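Angiopoietin-related protein 6 (Homo sapiens, PDB 6Y43) is a secreted angiopoietin-like growth factor, probably a signalling protein, whose fibrinogen-like globe binds a calcium ion. Local coordinates at residues A[42-47]-A[96-101]. Residues are numbered along the deposited sequence; the frame is centred on the assembly and turned at random.
Sequences QLEGGG and ELLVLL
The carboxylate of E44 is gripped at both oxygens, OE2 in a salt bridge to R110 NH1 and OE1 in a hydrogen bond to H112 NE2, while OE2 also lies 4.0 Å from the L98 methyl CD1. The two bonds tie E44 to strand 108-118. Its loop, 42-47, joins strands 33-40 and 48-54 of the fibrinogen C-terminal fold and lies beside strand 95-102. Residues 43-46 form a type I' turn: G46 N bonds to L43 O at 2.9 Å, and the central pair E44 and G45 has positive phi, 48° and 87°. R218 NH1, from strand 212-219, ties it down further by bonding to the carbonyls of both E44 and G46.

Between the two segments themselves the contact is apolar. Backbones stay apart, with CA atoms 10.0 Å from each other at L43 and L100, and no hydrogen bond crosses. The separation is bridged by L43 meeting L98 and L100: with CG anti to the backbone N, its branch is carried toward the strand, and chi2 (145°) then sets CD1 tip to tip with L100 CD2 at 3.8 Å and CD2 obliquely at L98. Shortening L43 to an alanine would probably leave a gap above L98 and L100 and free their methyls to shift. E44 OE1 and E96 OE2 stand 4.9 Å apart; R110 would probably offset E44's charge, and E96 OE1 has a long, weak ion pair to R218 NH2. The off-staggered chi2 is consistent with tight packing or an imperfectly placed L43 tip, as is the closest approach, where L43 CD2 lies 3.3 Å from L98 CD2.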
loop_
_atom_site.group_PDB
_atom_site.type_symbol
_atom_site.label_atom_id
_atom_site.label_comp_id
_atom_site.label_asym_id
_atom_site.label_seq_id
_atom_site.Cartn_x
_atom_site.Cartn_y
_atom_site.Cartn_z
ATOM N N GLN A 42 -8.511 -6.698 13.333
ATOM C CA GLN A 42 -9.570 -7.710 13.291
ATOM C C GLN A 42 -9.543 -8.556 12.030
ATOM O O GLN A 42 -9.674 -9.780 12.108
ATOM C CB GLN A 42 -10.940 -7.037 13.415
ATOM C CG GLN A 42 -11.249 -6.547 14.792
ATOM C CD GLN A 42 -11.434 -7.681 15.784
ATOM O OE1 GLN A 42 -12.245 -8.589 15.573
ATOM N NE2 GLN A 42 -10.659 -7.650 16.865
ATOM N N LEU A 43 -9.353 -7.949 10.867
ATOM C CA LEU A 43 -9.421 -8.719 9.628
ATOM C C LEU A 43 -8.300 -9.749 9.535
ATOM O O LEU A 43 -7.120 -9.441 9.745
ATOM C CB LEU A 43 -9.392 -7.764 8.434
ATOM C CG LEU A 43 -9.501 -8.343 7.023
ATOM C CD1 LEU A 43 -10.293 -7.389 6.142
ATOM C CD2 LEU A 43 -8.116 -8.560 6.481
ATOM N N GLU A 44 -8.688 -10.982 9.202
ATOM C CA GLU A 44 -7.770 -12.102 9.002
ATOM C C GLU A 44 -6.761 -12.210 10.135
ATOM O O GLU A 44 -5.549 -12.312 9.932
ATOM C CB GLU A 44 -7.072 -11.984 7.654
ATOM C CG GLU A 44 -7.974 -12.398 6.536
ATOM C CD GLU A 44 -7.290 -12.334 5.196
ATOM O OE1 GLU A 44 -6.121 -12.743 5.125
ATOM O OE2 GLU A 44 -7.913 -11.854 4.228
ATOM N N GLY A 45 -7.279 -12.198 11.346
ATOM C CA GLY A 45 -6.477 -12.415 12.518
ATOM C C GLY A 45 -5.840 -11.168 13.064
ATOM O O GLY A 45 -5.256 -11.220 14.153
ATOM N N GLY A 46 -5.958 -10.042 12.355
ATOM C CA GLY A 46 -5.352 -8.803 12.807
ATOM C C GLY A 46 -3.840 -8.788 12.672
ATOM O O GLY A 46 -3.208 -9.655 12.047
ATOM N N GLY A 47 -3.256 -7.737 13.260
ATOM C CA GLY A 47 -1.826 -7.554 13.235
ATOM C C GLY A 47 -1.282 -6.966 11.948
ATOM O O GLY A 47 -0.091 -7.125 11.669
ATOM N N GLU A 96 3.987 -10.818 4.694
ATOM C CA GLU A 96 2.824 -10.970 3.835
ATOM C C GLU A 96 2.257 -9.593 3.522
ATOM O O GLU A 96 2.169 -8.723 4.406
ATOM C CB GLU A 96 1.760 -11.826 4.517
ATOM C CG GLU A 96 0.514 -12.028 3.689
ATOM C CD GLU A 96 -0.465 -12.990 4.325
ATOM O OE1 GLU A 96 -0.244 -13.388 5.499
ATOM O OE2 GLU A 96 -1.464 -13.329 3.646
ATOM N N LEU A 97 1.894 -9.390 2.260
ATOM C CA LEU A 97 1.170 -8.206 1.830
ATOM C C LEU A 97 -0.290 -8.548 1.623
ATOM O O LEU A 97 -0.604 -9.525 0.930
ATOM C CB LEU A 97 1.745 -7.677 0.523
ATOM C CG LEU A 97 0.975 -6.567 -0.170
ATOM C CD1 LEU A 97 1.125 -5.267 0.614
ATOM C CD2 LEU A 97 1.586 -6.370 -1.554
ATOM N N LEU A 98 -1.173 -7.738 2.207
ATOM C CA LEU A 98 -2.609 -7.848 2.018
ATOM C C LEU A 98 -3.102 -6.576 1.350
ATOM O O LEU A 98 -2.762 -5.473 1.788
ATOM C CB LEU A 98 -3.317 -8.050 3.366
ATOM C CG LEU A 98 -4.837 -8.051 3.351
ATOM C CD1 LEU A 98 -5.373 -9.229 2.592
ATOM C CD2 LEU A 98 -5.344 -8.071 4.792
ATOM N N VAL A 99 -3.852 -6.719 0.263
ATOM C CA VAL A 99 -4.472 -5.587 -0.413
ATOM C C VAL A 99 -5.964 -5.718 -0.208
ATOM O O VAL A 99 -6.544 -6.770 -0.501
ATOM C CB VAL A 99 -4.126 -5.532 -1.912
ATOM C CG1 VAL A 99 -4.874 -4.419 -2.572
ATOM C CG2 VAL A 99 -2.617 -5.343 -2.111
ATOM N N LEU A 100 -6.582 -4.662 0.292
ATOM C CA LEU A 100 -8.013 -4.646 0.569
ATOM C C LEU A 100 -8.658 -3.626 -0.355
ATOM O O LEU A 100 -8.190 -2.485 -0.433
ATOM C CB LEU A 100 -8.277 -4.271 2.024
ATOM C CG LEU A 100 -7.706 -5.186 3.098
ATOM C CD1 LEU A 100 -8.032 -4.615 4.459
ATOM C CD2 LEU A 100 -8.273 -6.590 2.981
ATOM N N LEU A 101 -9.737 -4.024 -1.033
ATOM C CA LEU A 101 -10.411 -3.184 -2.006
ATOM C C LEU A 101 -11.905 -3.156 -1.728
ATOM O O LEU A 101 -12.484 -4.159 -1.302
ATOM C CB LEU A 101 -10.194 -3.715 -3.423
ATOM C CG LEU A 101 -8.751 -4.063 -3.796
ATOM C CD1 LEU A 101 -8.743 -4.821 -5.098
ATOM C CD2 LEU A 101 -7.923 -2.766 -3.906
#